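Local coordinates for precorrin-6y methylase (Rhodobacter capsulatus, PDB 3NJR), which forms the C-terminal domain of precorrin-6Y C5,15-methyltransferase, an enzyme of adenosylcobalamin biosynthesis, and binds S-adenosyl-L-homocysteine, the product left by the methyl donor, at residues A[91-96]-A[106-111]; A[69-74]-A[98-103]; A[152-157]-A[161-166]. All blocks are in the same frame, centred on the assembly; numbering follows the deposited sequence.

Contact 1 of 3, residues A[91-96]-A[106-111]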
ATOM      1  N   GLU A  91     -25.221  25.023  -2.645  1.00 41.76           N
ATOM      2  CA  GLU A  91     -25.124  26.134  -1.736  1.00 41.91           C
ATOM      3  C   GLU A  91     -23.704  26.342  -1.197  1.00 41.49           C
ATOM      4  O   GLU A  91     -23.240  27.493  -1.091  1.00 41.56           O
ATOM      5  CB  GLU A  91     -26.092  25.908  -0.595  1.00 42.19           C
ATOM      6  CG  GLU A  91     -26.532  27.169   0.068  1.00 45.58           C
ATOM      7  CD  GLU A  91     -26.754  26.966   1.565  1.00 51.41           C
ATOM      8  OE1 GLU A  91     -27.007  25.800   1.988  1.00 52.88           O
ATOM      9  OE2 GLU A  91     -26.668  27.976   2.312  1.00 53.03           O
ATOM     10  N   ASN A  92     -23.027  25.237  -0.858  1.00 40.76           N
ATOM     11  CA  ASN A  92     -21.609  25.266  -0.471  1.00 40.04           C
ATOM     12  C   ASN A  92     -20.685  25.727  -1.610  1.00 39.65           C
ATOM     13  O   ASN A  92     -19.762  26.511  -1.372  1.00 39.67           O
ATOM     14  CB  ASN A  92     -21.150  23.905   0.059  1.00 40.13           C
ATOM     15  CG  ASN A  92     -21.673  23.596   1.469  1.00 41.09           C
ATOM     16  OD1 ASN A  92     -21.833  22.431   1.820  1.00 41.74           O
ATOM     17  ND2 ASN A  92     -21.926  24.630   2.279  1.00 41.60           N
ATOM     18  N   ILE A  93     -20.937  25.243  -2.834  1.00 38.95           N
ATOM     19  CA  ILE A  93     -20.245  25.720  -4.042  1.00 38.04           C
ATOM     20  C   ILE A  93     -20.440  27.221  -4.152  1.00 38.48           C
ATOM     21  O   ILE A  93     -19.512  27.962  -4.465  1.00 38.53           O
ATOM     22  CB  ILE A  93     -20.792  25.082  -5.357  1.00 37.95           C
ATOM     23  CG1 ILE A  93     -20.763  23.555  -5.291  1.00 36.63           C
ATOM     24  CG2 ILE A  93     -20.051  25.624  -6.576  1.00 35.59           C
ATOM     25  CD1 ILE A  93     -21.527  22.891  -6.391  1.00 35.51           C
ATOM     26  N   GLN A  94     -21.654  27.674  -3.878  1.00 38.94           N
ATOM     27  CA  GLN A  94     -21.958  29.079  -4.025  1.00 39.38           C
ATOM     28  C   GLN A  94     -21.163  29.917  -3.031  1.00 38.97           C
ATOM     29  O   GLN A  94     -20.664  30.990  -3.385  1.00 38.68           O
ATOM     30  CB  GLN A  94     -23.451  29.328  -3.874  1.00 39.71           C
ATOM     31  CG  GLN A  94     -23.925  30.399  -4.821  1.00 42.61           C
ATOM     32  CD  GLN A  94     -23.931  29.902  -6.262  1.00 47.62           C
ATOM     33  OE1 GLN A  94     -23.123  30.354  -7.101  1.00 47.16           O
ATOM     34  NE2 GLN A  94     -24.838  28.942  -6.554  1.00 47.76           N
ATOM     35  N   LYS A  95     -21.041  29.417  -1.800  1.00 38.76           N
ATOM     36  CA  LYS A  95     -20.284  30.114  -0.770  1.00 39.02           C
ATOM     37  C   LYS A  95     -18.816  30.256  -1.157  1.00 39.56           C
ATOM     38  O   LYS A  95     -18.204  31.310  -0.927  1.00 39.72           O
ATOM     39  CB  LYS A  95     -20.428  29.421   0.569  1.00 38.82           C
ATOM     40  CG  LYS A  95     -21.849  29.492   1.092  1.00 39.97           C
ATOM     41  CD  LYS A  95     -22.018  28.805   2.432  1.00 41.18           C
ATOM     42  CE  LYS A  95     -23.441  28.979   2.948  1.00 41.81           C
ATOM     43  NZ  LYS A  95     -23.654  28.158   4.181  1.00 42.80           N
ATOM     44  N   ASN A  96     -18.267  29.215  -1.788  1.00 39.65           N
ATOM     45  CA  ASN A  96     -16.861  29.210  -2.174  1.00 39.60           C
ATOM     46  C   ASN A  96     -16.623  30.127  -3.344  1.00 39.80           C
ATOM     47  O   ASN A  96     -15.569  30.746  -3.442  1.00 40.05           O
ATOM     48  CB  ASN A  96     -16.405  27.796  -2.493  1.00 39.61           C
ATOM     49  CG  ASN A  96     -16.392  26.914  -1.273  1.00 40.00           C
ATOM     50  OD1 ASN A  96     -15.888  27.311  -0.230  1.00 41.15           O
ATOM     51  ND2 ASN A  96     -16.954  25.717  -1.386  1.00 40.23           N
ATOM     52  N   MET A 106     -16.235  31.524 -12.252  1.00 38.71           N
ATOM     53  CA  MET A 106     -16.763  30.232 -11.843  1.00 38.51           C
ATOM     54  C   MET A 106     -18.288  30.202 -11.739  1.00 38.56           C
ATOM     55  O   MET A 106     -18.877  31.040 -11.059  1.00 38.58           O
ATOM     56  CB  MET A 106     -16.103  29.822 -10.533  1.00 38.41           C
ATOM     57  CG  MET A 106     -16.662  28.587  -9.856  1.00 38.87           C
ATOM     58  SD  MET A 106     -15.434  27.855  -8.742  1.00 41.62           S
ATOM     59  CE  MET A 106     -16.447  26.782  -7.711  1.00 39.23           C
ATOM     60  N   ARG A 107     -18.907  29.232 -12.418  1.00 38.46           N
ATOM     61  CA  ARG A 107     -20.366  29.029 -12.429  1.00 39.25           C
ATOM     62  C   ARG A 107     -20.815  27.732 -11.751  1.00 39.21           C
ATOM     63  O   ARG A 107     -20.210  26.686 -11.936  1.00 39.09           O
ATOM     64  CB  ARG A 107     -20.859  28.923 -13.877  1.00 39.40           C
ATOM     65  CG  ARG A 107     -21.468  30.137 -14.488  1.00 40.10           C
ATOM     66  CD  ARG A 107     -21.737  29.874 -15.976  1.00 43.06           C
ATOM     67  NE  ARG A 107     -22.881  28.977 -16.206  1.00 43.66           N
ATOM     68  CZ  ARG A 107     -23.203  28.451 -17.389  1.00 43.62           C
ATOM     69  NH1 ARG A 107     -22.468  28.707 -18.465  1.00 40.96           N
ATOM     70  NH2 ARG A 107     -24.271  27.657 -17.494  1.00 45.26           N
ATOM     71  N   ALA A 108     -21.918  27.767 -11.024  1.00 39.55           N
ATOM     72  CA  ALA A 108     -22.516  26.505 -10.592  1.00 39.86           C
ATOM     73  C   ALA A 108     -23.723  26.176 -11.445  1.00 39.94           C
ATOM     74  O   ALA A 108     -24.522  27.055 -11.759  1.00 40.15           O
ATOM     75  CB  ALA A 108     -22.899  26.555  -9.140  1.00 40.13           C
ATOM     76  N   VAL A 109     -23.831  24.912 -11.842  1.00 40.07           N
ATOM     77  CA  VAL A 109     -25.008  24.393 -12.532  1.00 40.29           C
ATOM     78  C   VAL A 109     -25.590  23.273 -11.667  1.00 40.99           C
ATOM     79  O   VAL A 109     -24.933  22.256 -11.420  1.00 41.26           O
ATOM     80  CB  VAL A 109     -24.676  23.881 -13.976  1.00 40.06           C
ATOM     81  CG1 VAL A 109     -25.849  23.126 -14.581  1.00 38.78           C
ATOM     82  CG2 VAL A 109     -24.287  25.033 -14.883  1.00 39.20           C
ATOM     83  N   GLN A 110     -26.807  23.468 -11.179  1.00 41.61           N
ATOM     84  CA  GLN A 110     -27.493  22.389 -10.472  1.00 42.40           C
ATOM     85  C   GLN A 110     -28.038  21.395 -11.482  1.00 42.51           C
ATOM     86  O   GLN A 110     -28.881  21.745 -12.311  1.00 42.27           O
ATOM     87  CB  GLN A 110     -28.621  22.915  -9.586  1.00 42.43           C
ATOM     88  CG  GLN A 110     -29.523  21.823  -9.064  1.00 43.07           C
ATOM     89  CD  GLN A 110     -30.362  22.265  -7.898  1.00 44.60           C
ATOM     90  OE1 GLN A 110     -30.902  21.433  -7.177  1.00 45.23           O
ATOM     91  NE2 GLN A 110     -30.473  23.579  -7.691  1.00 45.00           N
ATOM     92  N   GLY A 111     -27.549  20.161 -11.412  1.00 42.85           N
ATOM     93  CA  GLY A 111     -27.998  19.129 -12.341  1.00 43.45           C
ATOM     94  C   GLY A 111     -27.156  17.871 -12.384  1.00 43.64           C
ATOM     95  O   GLY A 111     -26.285  17.645 -11.537  1.00 43.81           O
TER

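Contact 2 of 3, residues A[69-74]-A[98-103]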
ATOM      1  N   VAL A  69     -12.136  21.478  -6.207  1.00 29.53           N
ATOM      2  CA  VAL A  69     -11.275  21.326  -7.376  1.00 29.13           C
ATOM      3  C   VAL A  69     -11.368  22.566  -8.266  1.00 29.07           C
ATOM      4  O   VAL A  69     -10.328  23.109  -8.705  1.00 28.39           O
ATOM      5  CB  VAL A  69     -11.643  20.040  -8.159  1.00 29.21           C
ATOM      6  CG1 VAL A  69     -11.036  20.036  -9.535  1.00 29.05           C
ATOM      7  CG2 VAL A  69     -11.204  18.830  -7.389  1.00 29.14           C
ATOM      8  N   SER A  70     -12.611  23.023  -8.485  1.00 28.93           N
ATOM      9  CA  SER A  70     -12.906  24.190  -9.322  1.00 29.44           C
ATOM     10  C   SER A  70     -12.333  25.457  -8.714  1.00 29.93           C
ATOM     11  O   SER A  70     -11.861  26.336  -9.442  1.00 30.64           O
ATOM     12  CB  SER A  70     -14.415  24.382  -9.497  1.00 29.63           C
ATOM     13  OG  SER A  70     -15.030  23.383 -10.283  1.00 29.86           O
ATOM     14  N   VAL A  71     -12.392  25.556  -7.383  1.00 30.05           N
ATOM     15  CA  VAL A  71     -11.911  26.733  -6.671  1.00 29.96           C
ATOM     16  C   VAL A  71     -10.408  26.807  -6.867  1.00 30.39           C
ATOM     17  O   VAL A  71      -9.895  27.809  -7.369  1.00 31.16           O
ATOM     18  CB  VAL A  71     -12.311  26.708  -5.171  1.00 30.13           C
ATOM     19  CG1 VAL A  71     -11.582  27.760  -4.393  1.00 30.37           C
ATOM     20  CG2 VAL A  71     -13.786  26.925  -5.005  1.00 28.87           C
ATOM     21  N   GLU A  72      -9.700  25.742  -6.524  1.00 30.33           N
ATOM     22  CA  GLU A  72      -8.261  25.683  -6.815  1.00 30.98           C
ATOM     23  C   GLU A  72      -7.889  25.790  -8.327  1.00 31.30           C
ATOM     24  O   GLU A  72      -6.844  26.363  -8.669  1.00 32.03           O
ATOM     25  CB  GLU A  72      -7.612  24.473  -6.135  1.00 30.38           C
ATOM     26  CG  GLU A  72      -8.003  24.385  -4.679  1.00 31.67           C
ATOM     27  CD  GLU A  72      -6.973  23.717  -3.794  1.00 34.03           C
ATOM     28  OE1 GLU A  72      -6.624  22.547  -4.037  1.00 36.16           O
ATOM     29  OE2 GLU A  72      -6.516  24.356  -2.825  1.00 36.49           O
ATOM     30  N   TRP A  73      -8.728  25.268  -9.228  1.00 31.17           N
ATOM     31  CA  TRP A  73      -8.450  25.412 -10.666  1.00 30.76           C
ATOM     32  C   TRP A  73      -8.535  26.874 -11.052  1.00 31.24           C
ATOM     33  O   TRP A  73      -7.636  27.376 -11.715  1.00 31.33           O
ATOM     34  CB  TRP A  73      -9.402  24.569 -11.507  1.00 30.23           C
ATOM     35  CG  TRP A  73      -9.464  24.909 -12.988  1.00 29.40           C
ATOM     36  CD1 TRP A  73     -10.242  25.864 -13.577  1.00 28.12           C
ATOM     37  CD2 TRP A  73      -8.761  24.250 -14.070  1.00 28.57           C
ATOM     38  NE1 TRP A  73     -10.052  25.866 -14.943  1.00 27.23           N
ATOM     39  CE2 TRP A  73      -9.155  24.883 -15.273  1.00 27.10           C
ATOM     40  CE3 TRP A  73      -7.839  23.191 -14.135  1.00 26.43           C
ATOM     41  CZ2 TRP A  73      -8.666  24.489 -16.523  1.00 25.83           C
ATOM     42  CZ3 TRP A  73      -7.342  22.811 -15.379  1.00 25.55           C
ATOM     43  CH2 TRP A  73      -7.763  23.454 -16.556  1.00 25.13           C
ATOM     44  N   CYS A  74      -9.604  27.552 -10.620  1.00 31.49           N
ATOM     45  CA  CYS A  74      -9.805  28.979 -10.903  1.00 32.05           C
ATOM     46  C   CYS A  74      -8.812  29.906 -10.202  1.00 31.94           C
ATOM     47  O   CYS A  74      -8.447  30.939 -10.756  1.00 31.29           O
ATOM     48  CB  CYS A  74     -11.223  29.392 -10.544  1.00 32.30           C
ATOM     49  SG  CYS A  74     -12.474  28.648 -11.653  1.00 35.37           S
ATOM     50  N   ASP A  98     -18.499  32.883  -3.719  1.00 40.90           N
ATOM     51  CA  ASP A  98     -18.538  34.146  -2.938  1.00 41.35           C
ATOM     52  C   ASP A  98     -17.230  34.451  -2.219  1.00 40.66           C
ATOM     53  O   ASP A  98     -16.611  35.484  -2.484  1.00 41.07           O
ATOM     54  CB  ASP A  98     -19.649  34.136  -1.884  1.00 42.04           C
ATOM     55  CG  ASP A  98     -21.054  34.277  -2.474  1.00 44.77           C
ATOM     56  OD1 ASP A  98     -21.246  34.259  -3.725  1.00 46.49           O
ATOM     57  OD2 ASP A  98     -21.985  34.395  -1.642  1.00 47.44           O
ATOM     58  N   THR A  99     -16.819  33.547  -1.327  1.00 39.57           N
ATOM     59  CA  THR A  99     -15.612  33.711  -0.523  1.00 38.94           C
ATOM     60  C   THR A  99     -14.431  34.224  -1.316  1.00 38.44           C
ATOM     61  O   THR A  99     -13.767  35.182  -0.897  1.00 38.73           O
ATOM     62  CB  THR A  99     -15.185  32.389   0.145  1.00 39.08           C
ATOM     63  OG1 THR A  99     -16.264  31.906   0.940  1.00 40.23           O
ATOM     64  CG2 THR A  99     -13.928  32.573   1.044  1.00 38.11           C
ATOM     65  N   TYR A 100     -14.181  33.585  -2.453  1.00 37.77           N
ATOM     66  CA  TYR A 100     -12.969  33.808  -3.231  1.00 37.49           C
ATOM     67  C   TYR A 100     -13.175  34.768  -4.399  1.00 37.55           C
ATOM     68  O   TYR A 100     -12.286  34.952  -5.232  1.00 37.22           O
ATOM     69  CB  TYR A 100     -12.407  32.466  -3.703  1.00 37.49           C
ATOM     70  CG  TYR A 100     -11.877  31.619  -2.564  1.00 37.99           C
ATOM     71  CD1 TYR A 100     -12.689  30.663  -1.929  1.00 38.67           C
ATOM     72  CD2 TYR A 100     -10.570  31.796  -2.097  1.00 38.12           C
ATOM     73  CE1 TYR A 100     -12.201  29.906  -0.854  1.00 39.59           C
ATOM     74  CE2 TYR A 100     -10.070  31.041  -1.039  1.00 38.80           C
ATOM     75  CZ  TYR A 100     -10.881  30.107  -0.423  1.00 39.47           C
ATOM     76  OH  TYR A 100     -10.364  29.380   0.615  1.00 39.56           O
ATOM     77  N   GLY A 101     -14.351  35.390  -4.433  1.00 37.75           N
ATOM     78  CA  GLY A 101     -14.704  36.341  -5.475  1.00 38.00           C
ATOM     79  C   GLY A 101     -14.432  35.782  -6.855  1.00 37.94           C
ATOM     80  O   GLY A 101     -13.754  36.427  -7.671  1.00 38.30           O
ATOM     81  N   LEU A 102     -14.957  34.584  -7.101  1.00 37.67           N
ATOM     82  CA  LEU A 102     -14.757  33.878  -8.360  1.00 37.94           C
ATOM     83  C   LEU A 102     -15.956  33.910  -9.330  1.00 38.87           C
ATOM     84  O   LEU A 102     -15.909  33.259 -10.369  1.00 38.62           O
ATOM     85  CB  LEU A 102     -14.312  32.432  -8.088  1.00 37.44           C
ATOM     86  CG  LEU A 102     -12.915  32.252  -7.461  1.00 36.13           C
ATOM     87  CD1 LEU A 102     -12.763  30.865  -6.877  1.00 34.16           C
ATOM     88  CD2 LEU A 102     -11.787  32.551  -8.445  1.00 34.06           C
ATOM     89  N   SER A 103     -17.002  34.688  -9.012  1.00 39.95           N
ATOM     90  CA  SER A 103     -18.237  34.687  -9.811  1.00 41.23           C
ATOM     91  C   SER A 103     -18.050  35.059 -11.288  1.00 41.94           C
ATOM     92  O   SER A 103     -18.705  34.465 -12.154  1.00 42.67           O
ATOM     93  CB  SER A 103     -19.370  35.499  -9.169  1.00 41.34           C
ATOM     94  OG  SER A 103     -19.088  36.884  -9.177  1.00 43.09           O
TER

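Contact 3 of 3, residues A[152-157]-A[161-166]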
ATOM      1  N   ALA A 152      -9.905  11.685 -13.828  1.00 24.98           N
ATOM      2  CA  ALA A 152     -10.927  11.032 -13.012  1.00 25.68           C
ATOM      3  C   ALA A 152     -10.321  10.315 -11.819  1.00 26.41           C
ATOM      4  O   ALA A 152      -9.276   9.705 -11.947  1.00 26.35           O
ATOM      5  CB  ALA A 152     -11.702  10.057 -13.853  1.00 25.25           C
ATOM      6  N   ASN A 153     -10.981  10.407 -10.665  1.00 28.07           N
ATOM      7  CA  ASN A 153     -10.653   9.610  -9.469  1.00 29.31           C
ATOM      8  C   ASN A 153     -11.690   8.490  -9.253  1.00 30.44           C
ATOM      9  O   ASN A 153     -12.875   8.702  -9.402  1.00 30.94           O
ATOM     10  CB  ASN A 153     -10.564  10.493  -8.222  1.00 28.62           C
ATOM     11  CG  ASN A 153      -9.582  11.664  -8.384  1.00 29.06           C
ATOM     12  OD1 ASN A 153      -8.556  11.553  -9.057  1.00 28.60           O
ATOM     13  ND2 ASN A 153      -9.902  12.788  -7.755  1.00 27.04           N
ATOM     14  N   ALA A 154     -11.235   7.295  -8.916  1.00 32.17           N
ATOM     15  CA  ALA A 154     -12.132   6.177  -8.627  1.00 33.63           C
ATOM     16  C   ALA A 154     -11.864   5.625  -7.226  1.00 34.60           C
ATOM     17  O   ALA A 154     -10.713   5.440  -6.841  1.00 35.48           O
ATOM     18  CB  ALA A 154     -11.936   5.091  -9.654  1.00 33.24           C
ATOM     19  N   VAL A 155     -12.916   5.349  -6.465  1.00 35.66           N
ATOM     20  CA  VAL A 155     -12.732   4.730  -5.141  1.00 36.25           C
ATOM     21  C   VAL A 155     -13.537   3.421  -4.937  1.00 36.55           C
ATOM     22  O   VAL A 155     -13.453   2.796  -3.860  1.00 37.12           O
ATOM     23  CB  VAL A 155     -12.972   5.741  -4.003  1.00 36.07           C
ATOM     24  CG1 VAL A 155     -14.461   6.099  -3.893  1.00 36.56           C
ATOM     25  CG2 VAL A 155     -12.416   5.200  -2.698  1.00 37.02           C
ATOM     26  N   THR A 156     -14.302   3.018  -5.964  1.00 36.01           N
ATOM     27  CA  THR A 156     -14.989   1.722  -5.980  1.00 35.52           C
ATOM     28  C   THR A 156     -14.328   0.771  -6.980  1.00 35.90           C
ATOM     29  O   THR A 156     -13.720   1.212  -7.967  1.00 35.82           O
ATOM     30  CB  THR A 156     -16.496   1.846  -6.334  1.00 35.38           C
ATOM     31  OG1 THR A 156     -16.641   2.226  -7.708  1.00 34.85           O
ATOM     32  CG2 THR A 156     -17.189   2.853  -5.447  1.00 34.77           C
ATOM     33  N   LEU A 157     -14.465  -0.534  -6.739  1.00 36.03           N
ATOM     34  CA  LEU A 157     -13.895  -1.533  -7.643  1.00 36.18           C
ATOM     35  C   LEU A 157     -14.497  -1.385  -9.027  1.00 37.19           C
ATOM     36  O   LEU A 157     -13.813  -1.600 -10.041  1.00 37.28           O
ATOM     37  CB  LEU A 157     -14.094  -2.954  -7.105  1.00 35.68           C
ATOM     38  CG  LEU A 157     -13.362  -3.324  -5.804  1.00 34.85           C
ATOM     39  CD1 LEU A 157     -13.811  -4.669  -5.260  1.00 33.81           C
ATOM     40  CD2 LEU A 157     -11.887  -3.335  -6.020  1.00 33.07           C
ATOM     41  N   THR A 161     -12.293  -0.267 -12.259  1.00 40.26           N
ATOM     42  CA  THR A 161     -12.250  -1.158 -13.442  1.00 40.06           C
ATOM     43  C   THR A 161     -12.394  -0.328 -14.698  1.00 39.59           C
ATOM     44  O   THR A 161     -11.637  -0.485 -15.671  1.00 39.82           O
ATOM     45  CB  THR A 161     -13.385  -2.205 -13.462  1.00 40.03           C
ATOM     46  OG1 THR A 161     -13.453  -2.889 -12.201  1.00 40.69           O
ATOM     47  CG2 THR A 161     -13.147  -3.212 -14.592  1.00 39.99           C
ATOM     48  N   LEU A 162     -13.380   0.565 -14.635  1.00 38.99           N
ATOM     49  CA  LEU A 162     -13.704   1.511 -15.689  1.00 37.97           C
ATOM     50  C   LEU A 162     -12.511   2.380 -16.090  1.00 37.19           C
ATOM     51  O   LEU A 162     -12.215   2.511 -17.273  1.00 37.14           O
ATOM     52  CB  LEU A 162     -14.913   2.338 -15.252  1.00 37.89           C
ATOM     53  CG  LEU A 162     -15.512   3.369 -16.202  1.00 38.30           C
ATOM     54  CD1 LEU A 162     -15.914   2.710 -17.522  1.00 39.08           C
ATOM     55  CD2 LEU A 162     -16.689   4.070 -15.519  1.00 36.68           C
ATOM     56  N   LEU A 163     -11.802   2.936 -15.113  1.00 36.55           N
ATOM     57  CA  LEU A 163     -10.589   3.710 -15.403  1.00 36.07           C
ATOM     58  C   LEU A 163      -9.533   2.879 -16.122  1.00 36.70           C
ATOM     59  O   LEU A 163      -8.947   3.318 -17.117  1.00 36.73           O
ATOM     60  CB  LEU A 163     -10.027   4.326 -14.125  1.00 35.35           C
ATOM     61  CG  LEU A 163     -10.485   5.743 -13.715  1.00 34.34           C
ATOM     62  CD1 LEU A 163     -11.909   6.145 -14.148  1.00 31.55           C
ATOM     63  CD2 LEU A 163     -10.327   5.929 -12.233  1.00 32.66           C
ATOM     64  N   THR A 164      -9.317   1.660 -15.633  1.00 37.36           N
ATOM     65  CA  THR A 164      -8.372   0.717 -16.241  1.00 37.79           C
ATOM     66  C   THR A 164      -8.704   0.427 -17.693  1.00 37.82           C
ATOM     67  O   THR A 164      -7.794   0.349 -18.537  1.00 37.59           O
ATOM     68  CB  THR A 164      -8.360  -0.596 -15.473  1.00 38.19           C
ATOM     69  OG1 THR A 164      -8.456  -0.305 -14.066  1.00 40.15           O
ATOM     70  CG2 THR A 164      -7.085  -1.377 -15.757  1.00 37.90           C
ATOM     71  N   GLN A 165     -10.003   0.271 -17.973  1.00 37.95           N
ATOM     72  CA  GLN A 165     -10.499   0.083 -19.341  1.00 38.19           C
ATOM     73  C   GLN A 165     -10.267   1.308 -20.189  1.00 37.40           C
ATOM     74  O   GLN A 165      -9.776   1.207 -21.316  1.00 37.65           O
ATOM     75  CB  GLN A 165     -11.980  -0.258 -19.333  1.00 38.73           C
ATOM     76  CG  GLN A 165     -12.236  -1.752 -19.256  1.00 42.56           C
ATOM     77  CD  GLN A 165     -13.610  -2.094 -18.695  1.00 47.62           C
ATOM     78  OE1 GLN A 165     -14.576  -1.318 -18.825  1.00 47.77           O
ATOM     79  NE2 GLN A 165     -13.705  -3.271 -18.059  1.00 48.95           N
ATOM     80  N   LEU A 166     -10.622   2.468 -19.639  1.00 36.66           N
ATOM     81  CA  LEU A 166     -10.330   3.742 -20.277  1.00 35.49           C
ATOM     82  C   LEU A 166      -8.851   3.809 -20.616  1.00 34.23           C
ATOM     83  O   LEU A 166      -8.508   4.063 -21.767  1.00 33.98           O
ATOM     84  CB  LEU A 166     -10.727   4.926 -19.380  1.00 36.16           C
ATOM     85  CG  LEU A 166     -12.012   5.759 -19.539  1.00 36.47           C
ATOM     86  CD1 LEU A 166     -12.647   5.645 -20.926  1.00 36.18           C
ATOM     87  CD2 LEU A 166     -13.021   5.510 -18.431  1.00 37.27           C
TER

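Contact 1 of 3, residues A[91-96]-A[106-111]
I93 meets the strand through a single methyl group. Its CG2 lies 3.9 Å from A108 CB and 4.0 Å from M106 CE, so one branch bridges two residues on the same side of the strand. The branch reaches there because CG2 is anti to the backbone N, while CG1 stays beside it (chi1 -55°). M106 reaches from further along the same side of the strand; extended beyond CG, its side chain crosses that of I93 at about a right angle. Q94 adds a marginal contact, its chain bending at chi2 (71°) to bring NE2 to 4.0 Å from A108 CB. The interface is therefore apolar apart from the amide nitrogen of Q94 lying beside a methyl, and it buries 182 Å² in all.

Backbone geometry sets this pattern. M106 and A108 project toward the helix, R107 and V109 away from it, and I93 and A108 are the nearest CA pair at 7.0 Å.

The axes of 91-96 and 106-110 run nearly antiparallel (171°), as expected for the helix and second strand of the beta-alpha-beta unit 79-84, 87-99 and 106-110. R107 and V109 bond through their backbones to strand 79-84, whose T82 and E84 also touch I93. S70, V71 and C74 of helix 68-75 pack on M106, which lies between that helix and helix 87-99, where I97 also touches it.

Contact 2 of 3, residues A[69-74]-A[98-103]
L102 reaches helix 68-75 with both of its methyl groups, and its side chain can be followed outward from CB. CB and CG form the stem, with CG beside the backbone N and anti to the carbonyl carbon (chi1 -67°), and the chain forks at CG. CD1 goes to V71, 4.1 Å from V71 CG1; CD2 goes to C74, 3.8 Å from C74 CB. The fork thus spans two residues three apart on the helix, consistent with L102 burying the most surface of any residue in this contact (68 Å²).

V71 CG1 serves a second neighbour. It sits over one face of the Y100 ring in a CH-pi contact, 4.2 Å from the centroid and 21° off the ring normal, shifted toward the rim by CD1. T99 CG2, of the same segment, lies over the rim of the opposite face, 3.6 Å above the plane of the Y100 ring. The ring is also held at its far end, where Y100 OH hydrogen-bonds to A31 O.

The backbone turn places Y100 and L102 side by side. A Schellman motif ends helix 87-99: G101, at positive phi, is the C-prime residue, G101 N bonds to D98 O at 3.0 Å, and L102 N pairs with I97 O. Around the contact, F32 touches V71, M106 of strand 106-110 packs on V71 and C74, A80 of strand 79-84 lies against C74, and L48 and L51 of helix 41-51 touch helix 68-75.

Contact 3 of 3, residues A[152-157]-A[161-166]
L163 buries the most surface in this contact (75 Å²). It points from its helix onto the strand, and its two methyls divide between alternate alanines. CD1 lies 3.9 Å from A152 CB. CD2 faces A154, but the model brings it closer to A154 CB than carbons can sit, so the neighbourhood is credible and the exact fit is doubtful. A152 and A154 both project toward the helix, whereas N153 between them points away.

L157 and T161 bury 42 and 35 Å², and they meet through a polar link. T161 N donates to L157 O at 3.0 Å, the ordinary i to i+4 helical bond, from 35° out of the carbonyl plane. T161 OG1 also lies within bonding reach of L157 O, but at 2.5 Å the modelled bond is too short for its detail to be trusted. OG1 can turn back to L157 because it stands beside its own backbone N (chi1 -50°). One step earlier T156 is the N-cap, its OG1 bonded to S159 N.

The contact also faces other subunits: L157 makes backbone hydrogen bonds with the second, whose W191 packs on it, and T161 of the third subunit packs on T161. With its helix running back at 139°, the unit is the fifth strand and following helix of a sheet ordered 3-2-1-4-5-7-6 with strand 188-203 antiparallel, the Rossmann-like arrangement of class I S-adenosylmethionine-dependent methyltransferases.

Contacts 1 and 2 are continuous: their centres lie 10 Å apart, both use helix 87-99, and their segments alternate along the chain. M106 CE of contact 1 reaches S70 CB of contact 2 at 3.6 Å, and N96 CB lies 3.7 Å from V71 CG2. Contact 3 touches neither, its nearest atoms about 15 Å from contact 1 and about 6 Å from contact 2; it lies on the opposite side of the chain's centre, although contacts 1 and 3 share one sheet. Of the three, contact 1 touches S-adenosyl-L-homocysteine, through G111; the side chains of I93, V71 and N153 come only to about 7, 9 and 7 Å from it.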